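Local coordinates for protein 4-hydroxybutyrate CoA-transferase (Porphyromonas gingivalis, PDB 3D3U) that probably transfers coenzyme A between acyl-CoA thioesters and free carboxylates such as acetate, at residues Val122-Pro127 and Gly131-Gly136; Val38-Ala43 and His176-Asp181; Ile369-Lys374 and Pro420-Glu425; Asp340-Ala345 and Asn384-Val389. All coordinates share one frame; numbering follows the deposited sequence.

Contact 1 of 4, residues Val122-Pro127 and Gly131-Gly136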
loop_
_atom_site.group_PDB
_atom_site.type_symbol
_atom_site.label_atom_id
_atom_site.label_comp_id
_atom_site.label_asym_id
_atom_site.label_seq_id
_atom_site.Cartn_x
_atom_site.Cartn_y
_atom_site.Cartn_z
ATOM N N VAL A 122 -8.636 -13.403 -8.103
ATOM C CA VAL A 122 -8.718 -12.655 -6.880
ATOM C C VAL A 122 -9.213 -13.486 -5.730
ATOM O O VAL A 122 -9.841 -14.550 -5.884
ATOM C CB VAL A 122 -9.711 -11.468 -6.982
ATOM C CG1 VAL A 122 -9.378 -10.544 -8.133
ATOM C CG2 VAL A 122 -11.131 -11.945 -7.103
ATOM N N GLN A 123 -9.007 -12.963 -4.529
ATOM C CA GLN A 123 -9.500 -13.700 -3.375
ATOM C C GLN A 123 -10.605 -12.921 -2.677
ATOM O O GLN A 123 -10.269 -12.138 -1.908
ATOM C CB GLN A 123 -8.321 -13.966 -2.413
ATOM C CG GLN A 123 -8.725 -14.601 -1.139
ATOM C CD GLN A 123 -7.537 -15.072 -0.325
ATOM O OE1 GLN A 123 -6.463 -14.483 -0.355
ATOM N NE2 GLN A 123 -7.742 -16.113 0.442
ATOM N N VAL A 124 -11.889 -13.103 -2.882
ATOM C CA VAL A 124 -12.842 -12.318 -2.055
ATOM C C VAL A 124 -13.377 -13.032 -0.867
ATOM O O VAL A 124 -12.982 -14.182 -0.590
ATOM C CB VAL A 124 -14.042 -11.987 -2.851
ATOM C CG1 VAL A 124 -13.594 -11.067 -3.977
ATOM C CG2 VAL A 124 -14.637 -13.320 -3.465
ATOM N N SER A 125 -14.362 -12.384 -0.239
ATOM C CA SER A 125 -15.032 -12.875 0.972
ATOM C C SER A 125 -16.409 -13.509 0.679
ATOM O O SER A 125 -16.947 -13.429 -0.454
ATOM C CB SER A 125 -15.365 -11.698 1.817
ATOM O OG SER A 125 -16.721 -11.323 1.521
ATOM N N THR A 126 -17.036 -14.095 1.716
ATOM C CA THR A 126 -18.374 -14.644 1.490
ATOM C C THR A 126 -19.379 -13.523 1.181
ATOM O O THR A 126 -19.401 -12.505 1.884
ATOM C CB THR A 126 -18.844 -15.474 2.652
ATOM O OG1 THR A 126 -18.415 -14.901 3.894
ATOM C CG2 THR A 126 -18.145 -16.815 2.630
ATOM N N PRO A 127 -20.213 -13.729 0.150
ATOM C CA PRO A 127 -21.231 -12.755 -0.280
ATOM C C PRO A 127 -22.295 -12.646 0.731
ATOM O O PRO A 127 -22.412 -13.475 1.619
ATOM C CB PRO A 127 -21.887 -13.390 -1.499
ATOM C CG PRO A 127 -21.660 -14.869 -1.358
ATOM C CD PRO A 127 -20.301 -14.994 -0.606
ATOM N N GLY A 131 -25.983 -11.290 -2.616
ATOM C CA GLY A 131 -25.081 -11.872 -3.541
ATOM C C GLY A 131 -23.864 -11.038 -3.834
ATOM O O GLY A 131 -23.213 -11.192 -4.880
ATOM N N TYR A 132 -23.516 -10.161 -2.916
ATOM C CA TYR A 132 -22.402 -9.238 -3.164
ATOM C C TYR A 132 -21.228 -9.715 -2.315
ATOM O O TYR A 132 -21.351 -9.864 -1.128
ATOM C CB TYR A 132 -22.825 -7.786 -2.837
ATOM C CG TYR A 132 -23.404 -6.976 -4.004
ATOM C CD1 TYR A 132 -24.753 -6.480 -4.016
ATOM C CD2 TYR A 132 -22.603 -6.645 -5.071
ATOM C CE1 TYR A 132 -25.242 -5.736 -5.127
ATOM C CE2 TYR A 132 -23.076 -5.927 -6.129
ATOM C CZ TYR A 132 -24.369 -5.496 -6.183
ATOM O OH TYR A 132 -24.672 -4.806 -7.362
ATOM N N CYS A 133 -20.112 -10.000 -2.938
ATOM C CA CYS A 133 -18.885 -10.191 -2.179
ATOM C C CYS A 133 -17.987 -8.959 -2.163
ATOM O O CYS A 133 -18.106 -8.019 -3.019
ATOM C CB CYS A 133 -18.041 -11.245 -2.851
ATOM S SG CYS A 133 -18.789 -12.863 -3.065
ATOM N N SER A 134 -17.019 -9.037 -1.254
ATOM C CA SER A 134 -16.129 -7.908 -0.957
ATOM C C SER A 134 -14.771 -8.300 -1.281
ATOM O O SER A 134 -14.396 -9.456 -0.998
ATOM C CB SER A 134 -16.069 -7.558 0.584
ATOM O OG SER A 134 -14.955 -6.674 0.880
ATOM N N PHE A 135 -13.995 -7.321 -1.737
ATOM C CA PHE A 135 -12.604 -7.572 -1.992
ATOM C C PHE A 135 -11.837 -7.743 -0.701
ATOM O O PHE A 135 -10.684 -8.133 -0.747
ATOM C CB PHE A 135 -12.021 -6.521 -2.916
ATOM C CG PHE A 135 -12.415 -6.747 -4.343
ATOM C CD1 PHE A 135 -13.365 -5.945 -4.962
ATOM C CD2 PHE A 135 -11.908 -7.821 -5.051
ATOM C CE1 PHE A 135 -13.788 -6.239 -6.255
ATOM C CE2 PHE A 135 -12.308 -8.081 -6.326
ATOM C CZ PHE A 135 -13.253 -7.306 -6.922
ATOM N N GLY A 136 -12.468 -7.460 0.438
ATOM C CA GLY A 136 -11.813 -7.564 1.752
ATOM C C GLY A 136 -10.657 -6.598 1.937
ATOM O O GLY A 136 -10.811 -5.344 1.846
#

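Contact 2 of 4, residues Val38-Ala43 and His176-Asp181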
loop_
_atom_site.group_PDB
_atom_site.type_symbol
_atom_site.label_atom_id
_atom_site.label_comp_id
_atom_site.label_asym_id
_atom_site.label_seq_id
_atom_site.Cartn_x
_atom_site.Cartn_y
_atom_site.Cartn_z
ATOM N N VAL A 38 -3.256 -17.838 -3.379
ATOM C CA VAL A 38 -2.259 -18.835 -3.280
ATOM C C VAL A 38 -2.845 -20.201 -3.616
ATOM O O VAL A 38 -2.126 -21.020 -4.196
ATOM C CB VAL A 38 -1.589 -18.713 -1.902
ATOM C CG1 VAL A 38 -2.624 -18.346 -0.879
ATOM C CG2 VAL A 38 -0.867 -19.999 -1.528
ATOM N N ARG A 39 -4.122 -20.472 -3.321
ATOM C CA ARG A 39 -4.728 -21.811 -3.728
ATOM C C ARG A 39 -4.675 -22.088 -5.190
ATOM O O ARG A 39 -4.346 -23.182 -5.649
ATOM C CB ARG A 39 -6.170 -21.903 -3.325
ATOM C CG ARG A 39 -6.278 -22.676 -2.042
ATOM C CD ARG A 39 -5.785 -21.957 -0.851
ATOM N NE ARG A 39 -6.075 -20.514 -0.854
ATOM C CZ ARG A 39 -5.656 -19.752 0.154
ATOM N NH1 ARG A 39 -5.865 -18.440 0.169
ATOM N NH2 ARG A 39 -4.981 -20.331 1.160
ATOM N N PHE A 40 -5.033 -21.047 -5.911
ATOM C CA PHE A 40 -4.876 -21.002 -7.297
ATOM C C PHE A 40 -3.423 -21.092 -7.703
ATOM O O PHE A 40 -3.127 -21.811 -8.672
ATOM C CB PHE A 40 -5.413 -19.717 -7.810
ATOM C CG PHE A 40 -5.763 -19.758 -9.279
ATOM C CD1 PHE A 40 -4.834 -19.442 -10.247
ATOM C CD2 PHE A 40 -7.007 -20.133 -9.689
ATOM C CE1 PHE A 40 -5.155 -19.443 -11.592
ATOM C CE2 PHE A 40 -7.294 -20.159 -11.006
ATOM C CZ PHE A 40 -6.338 -19.776 -11.978
ATOM N N SER A 41 -2.481 -20.425 -7.029
ATOM C CA SER A 41 -1.044 -20.636 -7.387
ATOM C C SER A 41 -0.621 -22.122 -7.211
ATOM O O SER A 41 0.009 -22.780 -8.087
ATOM C CB SER A 41 -0.144 -19.685 -6.604
ATOM O OG SER A 41 1.249 -19.928 -6.832
ATOM N N GLN A 42 -1.081 -22.657 -6.071
ATOM C CA GLN A 42 -0.888 -24.096 -5.645
ATOM C C GLN A 42 -1.468 -24.895 -6.824
ATOM O O GLN A 42 -0.744 -25.695 -7.405
ATOM C CB GLN A 42 -1.576 -24.377 -4.243
ATOM C CG GLN A 42 -0.832 -25.204 -3.172
ATOM C CD GLN A 42 -0.179 -24.260 -2.063
ATOM O OE1 GLN A 42 -0.945 -23.562 -1.308
ATOM N NE2 GLN A 42 1.230 -24.236 -1.966
ATOM N N ALA A 43 -2.716 -24.632 -7.251
ATOM C CA ALA A 43 -3.252 -25.455 -8.382
ATOM C C ALA A 43 -2.524 -25.323 -9.714
ATOM O O ALA A 43 -2.517 -26.234 -10.483
ATOM C CB ALA A 43 -4.807 -25.331 -8.573
ATOM N N HIS A 176 -15.676 -18.644 -12.197
ATOM C CA HIS A 176 -15.399 -19.857 -11.474
ATOM C C HIS A 176 -15.204 -19.446 -10.014
ATOM O O HIS A 176 -14.540 -18.412 -9.725
ATOM C CB HIS A 176 -14.154 -20.574 -12.015
ATOM C CG HIS A 176 -14.124 -20.734 -13.513
ATOM N ND1 HIS A 176 -13.501 -19.823 -14.354
ATOM C CD2 HIS A 176 -14.606 -21.717 -14.313
ATOM C CE1 HIS A 176 -13.634 -20.221 -15.606
ATOM N NE2 HIS A 176 -14.293 -21.372 -15.614
ATOM N N ILE A 177 -15.818 -20.201 -9.095
ATOM C CA ILE A 177 -15.704 -19.861 -7.690
ATOM C C ILE A 177 -15.083 -21.038 -7.045
ATOM O O ILE A 177 -15.534 -22.149 -7.243
ATOM C CB ILE A 177 -17.117 -19.646 -7.068
ATOM C CG1 ILE A 177 -17.719 -18.364 -7.552
ATOM C CG2 ILE A 177 -17.111 -19.651 -5.487
ATOM C CD1 ILE A 177 -19.103 -18.451 -7.321
ATOM N N ILE A 178 -14.087 -20.787 -6.234
ATOM C CA ILE A 178 -13.371 -21.842 -5.585
ATOM C C ILE A 178 -13.620 -21.604 -4.114
ATOM O O ILE A 178 -12.865 -20.874 -3.471
ATOM C CB ILE A 178 -11.926 -21.680 -5.888
ATOM C CG1 ILE A 178 -11.745 -21.878 -7.368
ATOM C CG2 ILE A 178 -11.137 -22.718 -5.253
ATOM C CD1 ILE A 178 -10.551 -21.153 -7.979
ATOM N N GLU A 179 -14.699 -22.177 -3.564
ATOM C CA GLU A 179 -14.966 -21.921 -2.133
ATOM C C GLU A 179 -13.856 -22.434 -1.280
ATOM O O GLU A 179 -13.550 -23.589 -1.345
ATOM C CB GLU A 179 -16.289 -22.437 -1.554
ATOM C CG GLU A 179 -17.096 -23.402 -2.310
ATOM C CD GLU A 179 -18.541 -23.100 -1.985
ATOM O OE1 GLU A 179 -19.462 -23.800 -2.461
ATOM O OE2 GLU A 179 -18.747 -22.140 -1.212
ATOM N N VAL A 180 -13.244 -21.568 -0.486
ATOM C CA VAL A 180 -12.388 -22.072 0.513
ATOM C C VAL A 180 -12.480 -21.438 1.834
ATOM O O VAL A 180 -13.271 -20.536 2.092
ATOM C CB VAL A 180 -10.934 -22.151 0.044
ATOM C CG1 VAL A 180 -10.774 -23.489 -0.813
ATOM C CG2 VAL A 180 -10.435 -20.877 -0.670
ATOM N N ASP A 181 -11.682 -22.034 2.681
ATOM C CA ASP A 181 -11.523 -21.666 4.035
ATOM C C ASP A 181 -10.061 -21.857 4.580
ATOM O O ASP A 181 -9.457 -22.977 4.523
ATOM C CB ASP A 181 -12.531 -22.392 4.871
ATOM C CG ASP A 181 -12.544 -21.847 6.233
ATOM O OD1 ASP A 181 -11.600 -21.073 6.515
ATOM O OD2 ASP A 181 -13.408 -22.095 7.083
#

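Contact 3 of 4, residues Ile369-Lys374 and Pro420-Glu425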
loop_
_atom_site.group_PDB
_atom_site.type_symbol
_atom_site.label_atom_id
_atom_site.label_comp_id
_atom_site.label_asym_id
_atom_site.label_seq_id
_atom_site.Cartn_x
_atom_site.Cartn_y
_atom_site.Cartn_z
ATOM N N ILE A 369 22.233 10.478 3.782
ATOM C CA ILE A 369 22.369 11.806 3.205
ATOM C C ILE A 369 23.694 12.016 2.426
ATOM O O ILE A 369 24.772 12.114 3.024
ATOM C CB ILE A 369 22.192 12.850 4.301
ATOM C CG1 ILE A 369 20.741 12.851 4.737
ATOM C CG2 ILE A 369 22.641 14.299 3.837
ATOM C CD1 ILE A 369 20.603 13.213 6.133
ATOM N N VAL A 370 23.609 12.105 1.102
ATOM C CA VAL A 370 24.817 12.327 0.314
ATOM C C VAL A 370 24.861 13.589 -0.611
ATOM O O VAL A 370 23.814 14.092 -1.045
ATOM C CB VAL A 370 25.093 11.114 -0.503
ATOM C CG1 VAL A 370 25.904 10.092 0.324
ATOM C CG2 VAL A 370 23.796 10.578 -0.997
ATOM N N PRO A 371 26.058 14.080 -0.952
ATOM C CA PRO A 371 26.150 15.182 -1.951
ATOM C C PRO A 371 25.455 14.809 -3.305
ATOM O O PRO A 371 24.665 15.589 -3.924
ATOM C CB PRO A 371 27.681 15.364 -2.152
ATOM C CG PRO A 371 28.377 14.214 -1.414
ATOM C CD PRO A 371 27.383 13.625 -0.463
ATOM N N ILE A 372 25.737 13.557 -3.656
ATOM C CA ILE A 372 25.645 13.016 -4.953
ATOM C C ILE A 372 25.039 11.667 -4.639
ATOM O O ILE A 372 25.634 10.939 -3.853
ATOM C CB ILE A 372 27.146 13.015 -5.673
ATOM C CG1 ILE A 372 27.207 12.304 -7.041
ATOM C CG2 ILE A 372 28.333 12.497 -4.765
ATOM C CD1 ILE A 372 25.798 11.828 -7.716
ATOM N N LEU A 373 23.827 11.419 -5.184
ATOM C CA LEU A 373 23.040 10.167 -5.116
ATOM C C LEU A 373 23.494 9.183 -6.166
ATOM O O LEU A 373 23.858 9.584 -7.304
ATOM C CB LEU A 373 21.558 10.391 -5.468
ATOM C CG LEU A 373 20.582 11.293 -4.703
ATOM C CD1 LEU A 373 19.892 12.163 -5.639
ATOM C CD2 LEU A 373 19.563 10.631 -3.790
ATOM N N LYS A 374 23.455 7.899 -5.782
ATOM C CA LYS A 374 23.562 6.767 -6.702
ATOM C C LYS A 374 22.119 6.518 -7.149
ATOM O O LYS A 374 21.851 5.752 -8.067
ATOM C CB LYS A 374 24.092 5.530 -5.987
ATOM C CG LYS A 374 23.112 5.011 -4.905
ATOM C CD LYS A 374 22.994 3.461 -4.852
ATOM C CE LYS A 374 23.790 2.898 -3.686
ATOM N NZ LYS A 374 24.732 3.950 -3.214
ATOM N N PRO A 420 30.979 16.710 9.223
ATOM C CA PRO A 420 32.105 17.437 8.608
ATOM C C PRO A 420 32.426 16.960 7.163
ATOM O O PRO A 420 32.854 17.816 6.345
ATOM C CB PRO A 420 33.296 17.280 9.604
ATOM C CG PRO A 420 32.950 16.123 10.501
ATOM C CD PRO A 420 31.463 15.814 10.312
ATOM N N ALA A 421 32.245 15.677 6.816
ATOM C CA ALA A 421 32.450 15.374 5.398
ATOM C C ALA A 421 31.390 16.255 4.638
ATOM O O ALA A 421 31.743 17.097 3.805
ATOM C CB ALA A 421 32.334 13.824 5.088
ATOM N N LEU A 422 30.117 16.144 5.012
ATOM C CA LEU A 422 29.066 16.969 4.450
ATOM C C LEU A 422 29.252 18.471 4.456
ATOM O O LEU A 422 28.887 19.131 3.505
ATOM C CB LEU A 422 27.737 16.641 5.114
ATOM C CG LEU A 422 27.227 15.238 4.680
ATOM C CD1 LEU A 422 26.035 14.671 5.523
ATOM C CD2 LEU A 422 26.981 15.089 3.135
ATOM N N GLU A 423 29.779 19.027 5.530
ATOM C CA GLU A 423 29.893 20.446 5.649
ATOM C C GLU A 423 31.020 20.923 4.756
ATOM O O GLU A 423 31.021 22.063 4.234
ATOM C CB GLU A 423 30.238 20.787 7.080
ATOM C CG GLU A 423 29.907 22.218 7.484
ATOM C CD GLU A 423 28.402 22.476 7.449
ATOM O OE1 GLU A 423 27.694 22.003 8.401
ATOM O OE2 GLU A 423 27.910 23.125 6.467
ATOM N N GLU A 424 32.016 20.049 4.624
ATOM C CA GLU A 424 33.114 20.211 3.684
ATOM C C GLU A 424 32.579 20.415 2.249
ATOM O O GLU A 424 33.000 21.327 1.562
ATOM C CB GLU A 424 33.969 18.954 3.782
ATOM C CG GLU A 424 35.351 19.070 3.230
ATOM C CD GLU A 424 36.001 20.349 3.657
ATOM O OE1 GLU A 424 36.399 20.444 4.846
ATOM O OE2 GLU A 424 36.116 21.246 2.789
ATOM N N GLU A 425 31.614 19.597 1.830
ATOM C CA GLU A 425 31.048 19.669 0.480
ATOM C C GLU A 425 30.354 20.983 0.185
ATOM O O GLU A 425 30.551 21.522 -0.888
ATOM C CB GLU A 425 30.073 18.510 0.223
ATOM C CG GLU A 425 30.064 17.960 -1.195
ATOM C CD GLU A 425 31.377 17.273 -1.496
ATOM O OE1 GLU A 425 31.714 16.356 -0.709
ATOM O OE2 GLU A 425 32.099 17.673 -2.460
#

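Contact 4 of 4, residues Asp340-Ala345 and Asn384-Val389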
loop_
_atom_site.group_PDB
_atom_site.type_symbol
_atom_site.label_atom_id
_atom_site.label_comp_id
_atom_site.label_asym_id
_atom_site.label_seq_id
_atom_site.Cartn_x
_atom_site.Cartn_y
_atom_site.Cartn_z
ATOM N N ASP A 340 2.881 9.871 -5.262
ATOM C CA ASP A 340 1.493 10.228 -5.426
ATOM C C ASP A 340 1.099 11.110 -4.267
ATOM O O ASP A 340 0.543 12.226 -4.476
ATOM C CB ASP A 340 0.646 8.970 -5.411
ATOM C CG ASP A 340 0.805 8.171 -6.702
ATOM O OD1 ASP A 340 0.542 6.903 -6.650
ATOM O OD2 ASP A 340 1.157 8.766 -7.791
ATOM N N PHE A 341 1.415 10.624 -3.056
ATOM C CA PHE A 341 1.126 11.334 -1.831
ATOM C C PHE A 341 1.950 12.604 -1.590
ATOM O O PHE A 341 1.440 13.545 -1.038
ATOM C CB PHE A 341 1.221 10.377 -0.670
ATOM C CG PHE A 341 -0.015 9.655 -0.428
ATOM C CD1 PHE A 341 -1.105 10.301 0.121
ATOM C CD2 PHE A 341 -0.134 8.334 -0.739
ATOM C CE1 PHE A 341 -2.296 9.662 0.365
ATOM C CE2 PHE A 341 -1.378 7.630 -0.494
ATOM C CZ PHE A 341 -2.414 8.285 0.072
ATOM N N LEU A 342 3.205 12.665 -2.033
ATOM C CA LEU A 342 3.919 13.964 -2.059
ATOM C C LEU A 342 3.121 15.080 -2.698
ATOM O O LEU A 342 2.951 16.152 -2.078
ATOM C CB LEU A 342 5.258 13.882 -2.811
ATOM C CG LEU A 342 6.574 13.993 -2.035
ATOM C CD1 LEU A 342 6.719 12.780 -0.995
ATOM C CD2 LEU A 342 7.817 14.108 -3.003
ATOM N N ARG A 343 2.704 14.795 -3.948
ATOM C CA ARG A 343 2.016 15.672 -4.892
ATOM C C ARG A 343 0.625 16.085 -4.325
ATOM O O ARG A 343 0.207 17.256 -4.340
ATOM C CB ARG A 343 1.807 14.874 -6.236
ATOM C CG ARG A 343 2.978 14.688 -7.325
ATOM C CD ARG A 343 2.478 14.321 -8.834
ATOM N NE ARG A 343 2.102 15.508 -9.637
ATOM C CZ ARG A 343 2.967 16.523 -9.921
ATOM N NH1 ARG A 343 2.626 17.628 -10.631
ATOM N NH2 ARG A 343 4.226 16.435 -9.449
ATOM N N GLY A 344 -0.073 15.053 -3.851
ATOM C CA GLY A 344 -1.394 15.161 -3.396
ATOM C C GLY A 344 -1.373 15.822 -2.071
ATOM O O GLY A 344 -2.298 16.603 -1.795
ATOM N N ALA A 345 -0.354 15.577 -1.228
ATOM C CA ALA A 345 -0.212 16.398 0.029
ATOM C C ALA A 345 -0.032 17.877 -0.270
ATOM O O ALA A 345 -0.459 18.727 0.542
ATOM C CB ALA A 345 0.888 15.943 0.946
ATOM N N ASN A 384 11.881 20.477 -5.454
ATOM C CA ASN A 384 10.467 21.020 -5.523
ATOM C C ASN A 384 9.365 19.957 -5.369
ATOM O O ASN A 384 8.354 19.939 -6.120
ATOM C CB ASN A 384 10.273 21.606 -6.905
ATOM C CG ASN A 384 11.095 20.862 -7.947
ATOM O OD1 ASN A 384 10.899 19.668 -8.202
ATOM N ND2 ASN A 384 12.068 21.574 -8.515
ATOM N N GLU A 385 9.644 19.057 -4.412
ATOM C CA GLU A 385 8.913 17.850 -4.019
ATOM C C GLU A 385 8.524 17.962 -2.466
ATOM O O GLU A 385 7.345 18.242 -2.152
ATOM C CB GLU A 385 9.737 16.575 -4.410
ATOM C CG GLU A 385 9.275 15.749 -5.619
ATOM C CD GLU A 385 8.557 16.526 -6.748
ATOM O OE1 GLU A 385 8.892 17.725 -6.938
ATOM O OE2 GLU A 385 7.663 15.924 -7.482
ATOM N N VAL A 386 9.488 17.867 -1.532
ATOM C CA VAL A 386 9.220 17.589 -0.104
ATOM C C VAL A 386 9.331 18.824 0.796
ATOM O O VAL A 386 10.126 19.718 0.498
ATOM C CB VAL A 386 10.236 16.522 0.310
ATOM C CG1 VAL A 386 9.910 15.863 1.624
ATOM C CG2 VAL A 386 10.352 15.463 -0.838
ATOM N N ASP A 387 8.562 18.907 1.889
ATOM C CA ASP A 387 8.588 20.157 2.708
ATOM C C ASP A 387 9.387 20.003 3.938
ATOM O O ASP A 387 9.995 20.935 4.382
ATOM C CB ASP A 387 7.194 20.627 3.145
ATOM C CG ASP A 387 6.158 20.519 2.058
ATOM O OD1 ASP A 387 6.559 20.747 0.890
ATOM O OD2 ASP A 387 4.944 20.184 2.274
ATOM N N TYR A 388 9.332 18.820 4.508
ATOM C CA TYR A 388 10.183 18.465 5.637
ATOM C C TYR A 388 10.935 17.135 5.510
ATOM O O TYR A 388 10.528 16.250 4.773
ATOM C CB TYR A 388 9.381 18.370 6.916
ATOM C CG TYR A 388 8.718 19.610 7.202
ATOM C CD1 TYR A 388 7.394 19.755 6.962
ATOM C CD2 TYR A 388 9.426 20.647 7.727
ATOM C CE1 TYR A 388 6.774 20.904 7.224
ATOM C CE2 TYR A 388 8.821 21.870 8.009
ATOM C CZ TYR A 388 7.486 21.993 7.747
ATOM O OH TYR A 388 6.875 23.214 8.007
ATOM N N VAL A 389 12.025 17.018 6.275
ATOM C CA VAL A 389 12.839 15.823 6.341
ATOM C C VAL A 389 13.227 15.657 7.788
ATOM O O VAL A 389 13.678 16.629 8.433
ATOM C CB VAL A 389 14.136 15.991 5.515
ATOM C CG1 VAL A 389 14.884 14.732 5.436
ATOM C CG2 VAL A 389 13.799 16.421 4.160
#

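Contact 1 of 4, residues Val122-Pro127 and Gly131-Gly136
V124 wedges into a hollow between C133 and F135, where the end of a central strand in the Rossmann-like parallel sheet, 119-125, is crossed by strand 132-134 after a short connecting turn. The two strand axes come within 5.1 Å at 115°, so the segments meet as a crossing and do not run on as a ladder. One methyl of V124, CG2, fits over C133 CB at 4.0 Å. The other, CG1, lies beside the backbone N (chi1 -65°) and reaches the F135 ring obliquely, 3.8 Å from CD2. V122 prolongs this apolar row by setting CG2 against the edge of the same ring. Near P127 the bump belongs to the other segment: C133 SG sits against the pyrrolidine, 3.5 Å from P127 CB, with CD and CG of that ring close by. The backbones are pinned at the crossing by S125 N, which donates to S134 O at 3.0 Å. Strand 132-134 also pairs with strand 168-170 in a two-stranded antiparallel ribbon, and helix 142-148 packs on the F135 ring. After the strand comes an ST turn: S134 OG, anti to its own backbone N, accepts from G136 N at 2.6 Å, and it is also hydrogen-bonded to I163 O.

Contact 2 of 4, residues Val38-Ala43 and His176-Asp181
Helix 38-43 lies above strand 176-180, R39 facing V180 with their CA atoms 8.8 Å apart and F40 facing I178 at nearly the same separation. No hydrogen bond joins the two segments; side chains alone bridge the gap. I178 points at the helix, and its terminal methyl CD1 comes to the rim of the F40 ring, near the ring plane, 4.1 Å from CD2. The two side chains cross at about a right angle. Because chi1 of F40 is -159°, its ring is swung away from the backbone N and out over the sheet, where V153 and V121 of neighbouring strands and V18 of helix 14-21 complete its apolar surroundings. Two residues along the strand, V180 offers CG2 obliquely to the guanidinium end of R39, 4.4 Å from NE. V38 CG1 lies over the rim of one face of that guanidinium group. The charge of R39 is answered from outside the pair: NE forms a salt bridge with E155 and NH2 another with E182, which together should fix how the group is turned. E155 also accepts from F40 N, so a single carboxylate ties the first turn of the helix to strand 151-157. A helix packed on a six-stranded parallel sheet of order 3-2-1-4-5-6, here over strands 119-125, 151-157 and 176-180, is characteristic of the Rossmann-like alpha/beta fold.

Contact 3 of 4, residues Ile369-Lys374 and Pro420-Glu425
The first torsion of L422, -71°, places CG beside the backbone N, and the extended chi2 (168°) then carries its two methyls toward I369 and P371. On the strand side I369 meets it with CG2, the branch that stands anti to the backbone N. CG2 of I369 and CD1 of L422 lie 3.8 Å apart, the two side chains crossing at about a right angle. Both leucine methyls flank the backbone carbonyl of I369, which accepts from S367 OG: I369 O is 3.8 Å from L422 CD1 and 3.7 Å from L422 CD2. CD2 also meets the proline ring, 3.9 Å from P371 CD. The branched end of L422 therefore straddles the I369 carbonyl, one methyl toward the isoleucine and one toward the proline.

Strand 369-370 pairs in parallel with strand 316-317, forming a small two-stranded sheet apart from the large mixed sheet of the C-terminal alpha/beta domain. Helix 418-427, close to the end of the modelled chain, packs beside it, and L422 also reaches L318 just beyond that sheet and T411 of helix 403-413, so it joins the small sheet to helix 403-413. One turn along, E425 makes its closest approach with its aliphatic CG. The bend at chi2 sets this atom 3.7 Å from P371 CB, with OE1 of the carboxylate 4.0 Å from the neighbouring ring atom, P371 CG.

Contact 4 of 4, residues Asp340-Ala345 and Asn384-Val389
The guanidinium group of R343 presents an edge to the E385 carboxylate, OE2 lying in the guanidinium plane 4.0 Å from NH2. The two planes are turned 29° from each other, so the flat groups are roughly but not fully aligned. At that separation the pair is a long, and so weak, salt bridge; R343 is exposed. R343 reaches it by a bend at chi3, which turns the end of the chain back toward the other segment.

Apolar contact underlies this charged pair. L342 points toward the second segment, and its methyl CD2 is the atom that does the touching: it lies 3.4 Å from both CB and CG of E385. The bend at chi2 of E385 keeps the stem of that side chain against the leucine while its carboxylate reaches for the arginine. The same methyl meets V386 CG2 at 3.6 Å, so it is lodged between the glutamate stem and the valine.

Helix 338-345 belongs to the long connection between the adjacent parallel strands 307-311 and 352-356 of the mixed sheet, a connection that also includes strand 316-317 of a separate small sheet before the helix begins. L342 touches N311 on the first of these two strands, and V386 packs on M355 of the second. Just past V386, D387 bonds through its backbone to S353 and forms a salt bridge with K346, the residue following A345, and the chain then enters strand 388-391 alongside strand 352-356.

In the fold
The four contacts fall into two groups on opposite sides of the molecule, one in each alpha/beta domain. Contacts 1 and 2 share the N-terminal parallel sheet: their centres are about 13 Å apart, the side chains of Q123 and R39 pack together, and contact 1 is nested within the loop that contact 2 closes. Contacts 3 and 4 belong to the C-terminal domain, with segments alternating along the chain; their centres are about 22 Å apart and their nearest atoms about 6 Å. Between the groups the distances are long, from about 35 Å (contacts 1 and 4) to 52 Å (contacts 2 and 3), centre to centre. In related CoA-transferases the active site lies between the two domains; each contact here lies within one domain.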